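Local coordinates for M157 (Murid herpesvirus 1, PDB 2NYK), which serves as a viral, MHC class I-like ligand for Ly49 receptors of natural killer cells, at residues I39-D42 / P46-V49; C60-D65 / V168-Q173. The protein carries 1 engineered substitution. All coordinates share one frame; numbering follows the deposited sequence.

Contact 1 is buried near the centre of the molecule, whereas contact 2 lies farther out and is only partly buried. The first joins two antiparallel neighbours of the seven-stranded sheet through backbone hydrogen bonds and a bulge; the second sets a disulfide-closed turn against the last two turns of helix 157-173 through three side chains and a water, with no direct hydrogen bond across it. They adjoin one another. Val47 O lies 2.9 Å from Cys60 N, a probable hydrogen bond, and Val41 CG2 packs 3.7 Å from Leu171 CD1, so the helix of contact 2 also packs on the strands of contact 1.

Contact 1: I39-D42 / P46-V49; sequences ISVD and PVVV
Ile39 and Val48 stand side by side on one face of the sheet and point the same way, their CB atoms 4.0 Å apart. In Val48 it is the branch carbon CB, not a methyl, that lies nearest Ile39. Beneath this pair the backbones form an antiparallel hydrogen-bonded pair, with Ile39 N giving to Val48 O at 2.9 Å. The return bond is shared: Ile39 O accepts from Val48 N at 3.2 Å and from Val47 N at 2.8 Å, both donors lying in its carbonyl plane. Val47 and Val48 thus both face Ile39, a classic beta bulge. The bulge falls where the strand turns a corner at Val47, whose backbone (phi -112°, psi -7°) leaves the extended form.

At this corner the side chain of Val47 splays away from that of Val48, and its CG2, set between the backbone N and the carbonyl carbon, approaches Ile39 O to 3.5 Å; it only grazes CG1 of Val41 at 4.5 Å. Next along, Ser40 OG sits over the face of the Pro46 ring, 3.3 Å from CA and 3.6 Å from CG of that proline; it is a polar atom packed on carbon, not a hydrogen bond.

In the fold this is the closing end of the hairpin between strands 35-41 and 46-51. Strand 21-30 flanks it beyond Ile39 and Ser40, with Met23 and Phe25 touching Ile39, while strand 58-59 and the loop that follows it lie beyond strand 46-51. Helix 71-90 reaches Ile39 through Leu76, and helix 157-173 lays Trp164 on Val48.

Contact 2: C60-D65 / V168-Q173; sequences CKICPD and VQKLKQ
A type I beta turn from Cys60 to Cys63, closed by a disulfide between its first and last residues, packs through Ile62 against Lys170 and Leu171 of helix 157-173 in this MHC class I-like protein. The turn is pinned twice: SG of Cys60 and SG of Cys63 are 2.1 Å apart, and Cys63 N bonds to Cys60 O at 2.8 Å. This small ring lies in the loop between strand 58-59 and helix 71-90, and it presents Ile62 to the helix.

One methyl does the touching. With CG1 of Ile62 between the backbone N and the carbonyl carbon (chi1 60°) and the chain then extended (chi2 177°), CD1 is carried out to the helix, where two side chains meet it. CD2 of Leu171 lies 3.7 Å from Ile62 CD1, and CB of Lys170 lies 3.9 Å from the same methyl. Both pairs of side chains cross at a slant instead of running alongside. The CB of Leu171 points neither at the turn nor away from it, but its branched end swings nearer and puts CD2 against the methyl. Leu171 is the buried partner.

Lys170 marks the exposed side. Beyond CB its chain runs nearly straight before bending at the last torsion (chi4 73°), which turns NZ away from the methyl contact to a water and, in a weak bond, to Ser166 OG one turn back. The turn has a second hold on the helix through Ile62 O, which bonds to Thr167 OG1, while Leu171 also rests on Val47 of the sheet. One water links the two segments: it accepts from Lys170 NZ at 2.9 Å and gives a weak bond to Ile62 O at 3.4 Å.

Contact 1: I39-D42 / P46-V49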
ATOM      1  N   ILE A  39       4.488  -4.643   3.829  1.00 23.06           N
ATOM      2  CA  ILE A  39       5.256  -3.973   2.794  1.00 23.20           C
ATOM      3  C   ILE A  39       4.234  -3.360   1.862  1.00 22.75           C
ATOM      4  O   ILE A  39       3.286  -4.041   1.457  1.00 21.07           O
ATOM      5  CB  ILE A  39       6.149  -4.938   1.995  1.00 23.25           C
ATOM      6  CG1 ILE A  39       7.192  -5.622   2.889  1.00 23.04           C
ATOM      7  CG2 ILE A  39       6.882  -4.174   0.838  1.00 23.87           C
ATOM      8  CD1 ILE A  39       7.919  -6.693   2.148  1.00 19.32           C
ATOM      9  N   SER A  40       4.451  -2.090   1.508  1.00 21.48           N
ATOM     10  CA  SER A  40       3.625  -1.382   0.548  1.00 22.42           C
ATOM     11  C   SER A  40       4.606  -0.790  -0.453  1.00 23.26           C
ATOM     12  O   SER A  40       5.811  -0.695  -0.163  1.00 20.80           O
ATOM     13  CB  SER A  40       2.871  -0.241   1.246  1.00 22.64           C
ATOM     14  OG  SER A  40       2.294  -0.725   2.468  1.00 30.46           O
ATOM     15  N   VAL A  41       4.103  -0.367  -1.610  1.00 22.02           N
ATOM     16  CA  VAL A  41       4.958   0.259  -2.587  1.00 23.10           C
ATOM     17  C   VAL A  41       4.239   1.487  -3.069  1.00 22.92           C
ATOM     18  O   VAL A  41       3.009   1.511  -3.094  1.00 23.19           O
ATOM     19  CB  VAL A  41       5.282  -0.644  -3.798  1.00 23.10           C
ATOM     20  CG1 VAL A  41       6.011  -1.926  -3.353  1.00 22.51           C
ATOM     21  CG2 VAL A  41       4.002  -0.983  -4.563  1.00 22.51           C
ATOM     22  N   ASP A  42       5.025   2.485  -3.445  1.00 22.62           N
ATOM     23  CA  ASP A  42       4.521   3.750  -3.980  1.00 24.41           C
ATOM     24  C   ASP A  42       3.476   4.414  -3.109  1.00 24.38           C
ATOM     25  O   ASP A  42       2.505   4.989  -3.606  1.00 25.28           O
ATOM     26  CB  ASP A  42       4.041   3.573  -5.425  1.00 25.21           C
ATOM     27  CG  ASP A  42       5.192   3.578  -6.390  1.00 25.53           C
ATOM     28  OD1 ASP A  42       6.273   4.030  -5.962  1.00 26.24           O
ATOM     29  OD2 ASP A  42       5.043   3.157  -7.555  1.00 27.94           O
ATOM     30  N   PRO A  46      -0.857  -1.976   1.540  1.00 20.28           N
ATOM     31  CA  PRO A  46       0.104  -3.051   1.619  1.00 21.35           C
ATOM     32  C   PRO A  46      -0.119  -4.147   0.590  1.00 20.74           C
ATOM     33  O   PRO A  46      -1.259  -4.519   0.275  1.00 21.33           O
ATOM     34  CB  PRO A  46      -0.090  -3.607   3.032  1.00 21.02           C
ATOM     35  CG  PRO A  46      -0.611  -2.398   3.828  1.00 22.11           C
ATOM     36  CD  PRO A  46      -1.573  -1.779   2.821  1.00 21.89           C
ATOM     37  N   VAL A  47       0.982  -4.660   0.081  1.00 20.39           N
ATOM     38  CA  VAL A  47       0.922  -5.768  -0.893  1.00 20.99           C
ATOM     39  C   VAL A  47       1.488  -7.077  -0.301  1.00 21.63           C
ATOM     40  O   VAL A  47       1.399  -8.155  -0.917  1.00 21.41           O
ATOM     41  CB  VAL A  47       1.630  -5.389  -2.210  1.00 20.65           C
ATOM     42  CG1 VAL A  47       0.826  -4.290  -2.939  1.00 16.02           C
ATOM     43  CG2 VAL A  47       3.051  -4.960  -1.958  1.00 20.78           C
ATOM     44  N   VAL A  48       2.055  -6.964   0.901  1.00 22.17           N
ATOM     45  CA  VAL A  48       2.559  -8.124   1.666  1.00 22.68           C
ATOM     46  C   VAL A  48       2.259  -7.883   3.136  1.00 24.19           C
ATOM     47  O   VAL A  48       2.626  -6.827   3.686  1.00 23.45           O
ATOM     48  CB  VAL A  48       4.110  -8.319   1.509  1.00 23.19           C
ATOM     49  CG1 VAL A  48       4.567  -9.592   2.298  1.00 22.85           C
ATOM     50  CG2 VAL A  48       4.509  -8.454   0.053  1.00 21.24           C
ATOM     51  N   VAL A  49       1.578  -8.843   3.775  1.00 25.21           N
ATOM     52  CA  VAL A  49       1.151  -8.706   5.173  1.00 27.46           C
ATOM     53  C   VAL A  49       1.503  -9.968   5.984  1.00 29.87           C
ATOM     54  O   VAL A  49       1.121 -11.070   5.591  1.00 29.15           O
ATOM     55  CB  VAL A  49      -0.384  -8.466   5.293  1.00 27.80           C
ATOM     56  CG1 VAL A  49      -0.812  -8.407   6.764  1.00 27.80           C
ATOM     57  CG2 VAL A  49      -0.801  -7.159   4.572  1.00 27.26           C
TER

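Contact 2: C60-D65 / V168-Q173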
ATOM      1  N   CYS A  60       0.691 -10.466  -2.471  1.00 28.06           N
ATOM      2  CA  CYS A  60      -0.076 -10.170  -3.686  1.00 28.46           C
ATOM      3  C   CYS A  60       0.336 -11.102  -4.837  1.00 27.80           C
ATOM      4  O   CYS A  60       1.508 -11.430  -4.986  1.00 26.52           O
ATOM      5  CB  CYS A  60       0.033  -8.686  -4.072  1.00 28.28           C
ATOM      6  SG  CYS A  60       1.285  -8.206  -5.278  1.00 32.62           S
ATOM      7  N   LYS A  61      -0.639 -11.523  -5.632  1.00 28.24           N
ATOM      8  CA  LYS A  61      -0.414 -12.502  -6.704  1.00 29.54           C
ATOM      9  C   LYS A  61       0.653 -12.087  -7.700  1.00 28.66           C
ATOM     10  O   LYS A  61       1.268 -12.945  -8.305  1.00 27.94           O
ATOM     11  CB  LYS A  61      -1.727 -12.815  -7.458  1.00 29.67           C
ATOM     12  CG  LYS A  61      -2.836 -13.396  -6.583  1.00 35.06           C
ATOM     13  CD  LYS A  61      -2.450 -14.729  -5.947  1.00 42.31           C
ATOM     14  CE  LYS A  61      -3.554 -15.277  -5.039  1.00 46.86           C
ATOM     15  NZ  LYS A  61      -4.918 -15.241  -5.687  1.00 49.98           N
ATOM     16  N   ILE A  62       0.832 -10.781  -7.918  1.00 28.04           N
ATOM     17  CA  ILE A  62       1.846 -10.329  -8.875  1.00 28.42           C
ATOM     18  C   ILE A  62       3.118  -9.874  -8.160  1.00 28.28           C
ATOM     19  O   ILE A  62       3.995  -9.247  -8.767  1.00 27.71           O
ATOM     20  CB  ILE A  62       1.321  -9.196  -9.811  1.00 29.15           C
ATOM     21  CG1 ILE A  62       0.890  -7.967  -8.992  1.00 29.36           C
ATOM     22  CG2 ILE A  62       0.180  -9.716 -10.707  1.00 30.25           C
ATOM     23  CD1 ILE A  62       0.436  -6.792  -9.844  1.00 31.86           C
ATOM     24  N   CYS A  63       3.187 -10.163  -6.860  1.00 28.33           N
ATOM     25  CA  CYS A  63       4.354  -9.835  -6.037  1.00 28.82           C
ATOM     26  C   CYS A  63       5.418 -10.939  -6.145  1.00 29.62           C
ATOM     27  O   CYS A  63       5.085 -12.095  -6.399  1.00 28.29           O
ATOM     28  CB  CYS A  63       3.950  -9.648  -4.562  1.00 28.74           C
ATOM     29  SG  CYS A  63       3.078  -8.095  -4.234  1.00 28.08           S
ATOM     30  N   PRO A  64       6.708 -10.577  -5.965  1.00 30.50           N
ATOM     31  CA  PRO A  64       7.721 -11.618  -5.927  1.00 31.48           C
ATOM     32  C   PRO A  64       7.546 -12.458  -4.663  1.00 33.01           C
ATOM     33  O   PRO A  64       6.940 -11.998  -3.688  1.00 32.14           O
ATOM     34  CB  PRO A  64       9.035 -10.826  -5.877  1.00 31.22           C
ATOM     35  CG  PRO A  64       8.668  -9.536  -5.230  1.00 30.02           C
ATOM     36  CD  PRO A  64       7.301  -9.228  -5.797  1.00 30.20           C
ATOM     37  N   ASP A  65       8.042 -13.684  -4.665  1.00 35.42           N
ATOM     38  CA  ASP A  65       7.946 -14.466  -3.433  1.00 37.96           C
ATOM     39  C   ASP A  65       8.882 -13.855  -2.401  1.00 38.10           C
ATOM     40  O   ASP A  65       9.981 -13.431  -2.733  1.00 38.29           O
ATOM     41  CB  ASP A  65       8.288 -15.936  -3.660  1.00 39.38           C
ATOM     42  CG  ASP A  65       8.143 -16.761  -2.387  1.00 43.21           C
ATOM     43  OD1 ASP A  65       7.026 -16.764  -1.808  1.00 47.70           O
ATOM     44  OD2 ASP A  65       9.147 -17.375  -1.952  1.00 47.47           O
ATOM     45  N   VAL A 168       5.788  -3.332  -9.432  1.00 24.42           N
ATOM     46  CA  VAL A 168       5.384  -1.947  -9.248  1.00 22.78           C
ATOM     47  C   VAL A 168       4.858  -1.301 -10.539  1.00 23.28           C
ATOM     48  O   VAL A 168       3.932  -0.507 -10.504  1.00 22.05           O
ATOM     49  CB  VAL A 168       6.551  -1.114  -8.691  1.00 23.61           C
ATOM     50  CG1 VAL A 168       6.155   0.354  -8.613  1.00 21.53           C
ATOM     51  CG2 VAL A 168       6.954  -1.629  -7.314  1.00 23.62           C
ATOM     52  N   GLN A 169       5.470  -1.625 -11.671  1.00 24.14           N
ATOM     53  CA  GLN A 169       4.994  -1.135 -12.963  1.00 25.95           C
ATOM     54  C   GLN A 169       3.582  -1.678 -13.244  1.00 25.85           C
ATOM     55  O   GLN A 169       2.704  -0.937 -13.670  1.00 26.34           O
ATOM     56  CB  GLN A 169       5.997  -1.502 -14.084  1.00 26.63           C
ATOM     57  CG  GLN A 169       7.415  -0.936 -13.816  1.00 29.61           C
ATOM     58  CD  GLN A 169       8.429  -1.168 -14.949  1.00 34.72           C
ATOM     59  OE1 GLN A 169       8.767  -2.306 -15.280  1.00 35.79           O
ATOM     60  NE2 GLN A 169       8.936  -0.073 -15.521  1.00 36.60           N
ATOM     61  N   LYS A 170       3.365  -2.958 -12.981  1.00 25.88           N
ATOM     62  CA  LYS A 170       2.028  -3.560 -13.171  1.00 26.64           C
ATOM     63  C   LYS A 170       0.978  -2.917 -12.270  1.00 25.79           C
ATOM     64  O   LYS A 170      -0.125  -2.597 -12.719  1.00 25.50           O
ATOM     65  CB  LYS A 170       2.054  -5.054 -12.890  1.00 27.11           C
ATOM     66  CG  LYS A 170       2.831  -5.862 -13.889  1.00 32.04           C
ATOM     67  CD  LYS A 170       2.563  -7.346 -13.667  1.00 36.85           C
ATOM     68  CE  LYS A 170       3.154  -8.199 -14.787  1.00 40.97           C
ATOM     69  NZ  LYS A 170       4.639  -8.301 -14.743  1.00 44.39           N
ATOM     70  N   LEU A 171       1.333  -2.703 -11.003  1.00 24.94           N
ATOM     71  CA  LEU A 171       0.422  -2.053 -10.050  1.00 24.88           C
ATOM     72  C   LEU A 171      -0.007  -0.647 -10.511  1.00 25.48           C
ATOM     73  O   LEU A 171      -1.137  -0.235 -10.297  1.00 23.83           O
ATOM     74  CB  LEU A 171       1.062  -2.023  -8.661  1.00 24.21           C
ATOM     75  CG  LEU A 171       1.080  -3.371  -7.915  1.00 25.16           C
ATOM     76  CD1 LEU A 171       1.850  -3.260  -6.610  1.00 24.21           C
ATOM     77  CD2 LEU A 171      -0.334  -3.880  -7.654  1.00 25.16           C
ATOM     78  N   LYS A 172       0.892   0.074 -11.181  1.00 26.90           N
ATOM     79  CA  LYS A 172       0.544   1.392 -11.712  1.00 28.72           C
ATOM     80  C   LYS A 172      -0.464   1.228 -12.830  1.00 28.65           C
ATOM     81  O   LYS A 172      -1.487   1.893 -12.840  1.00 29.68           O
ATOM     82  CB  LYS A 172       1.764   2.162 -12.248  1.00 29.85           C
ATOM     83  CG  LYS A 172       3.004   2.233 -11.370  1.00 34.22           C
ATOM     84  CD  LYS A 172       3.988   3.332 -11.871  1.00 41.88           C
ATOM     85  CE  LYS A 172       4.370   3.128 -13.356  1.00 45.56           C
ATOM     86  NZ  LYS A 172       5.230   4.202 -13.981  1.00 47.24           N
ATOM     87  N   GLN A 173      -0.184   0.334 -13.774  1.00 28.79           N
ATOM     88  CA  GLN A 173      -1.104   0.126 -14.900  1.00 29.28           C
ATOM     89  C   GLN A 173      -2.489  -0.402 -14.500  1.00 28.24           C
ATOM     90  O   GLN A 173      -3.483  -0.099 -15.137  1.00 27.55           O
ATOM     91  CB  GLN A 173      -0.454  -0.768 -15.937  1.00 29.95           C
ATOM     92  CG  GLN A 173       0.826  -0.143 -16.487  1.00 33.78           C
ATOM     93  CD  GLN A 173       1.347  -0.862 -17.694  1.00 38.75           C
ATOM     94  OE1 GLN A 173       1.458  -2.087 -17.698  1.00 40.30           O
ATOM     95  NE2 GLN A 173       1.697  -0.098 -18.732  1.00 40.74           N
TER
HETATM   96  O   HOH W   1       4.805  -9.274 -12.051  1.00 47.05           O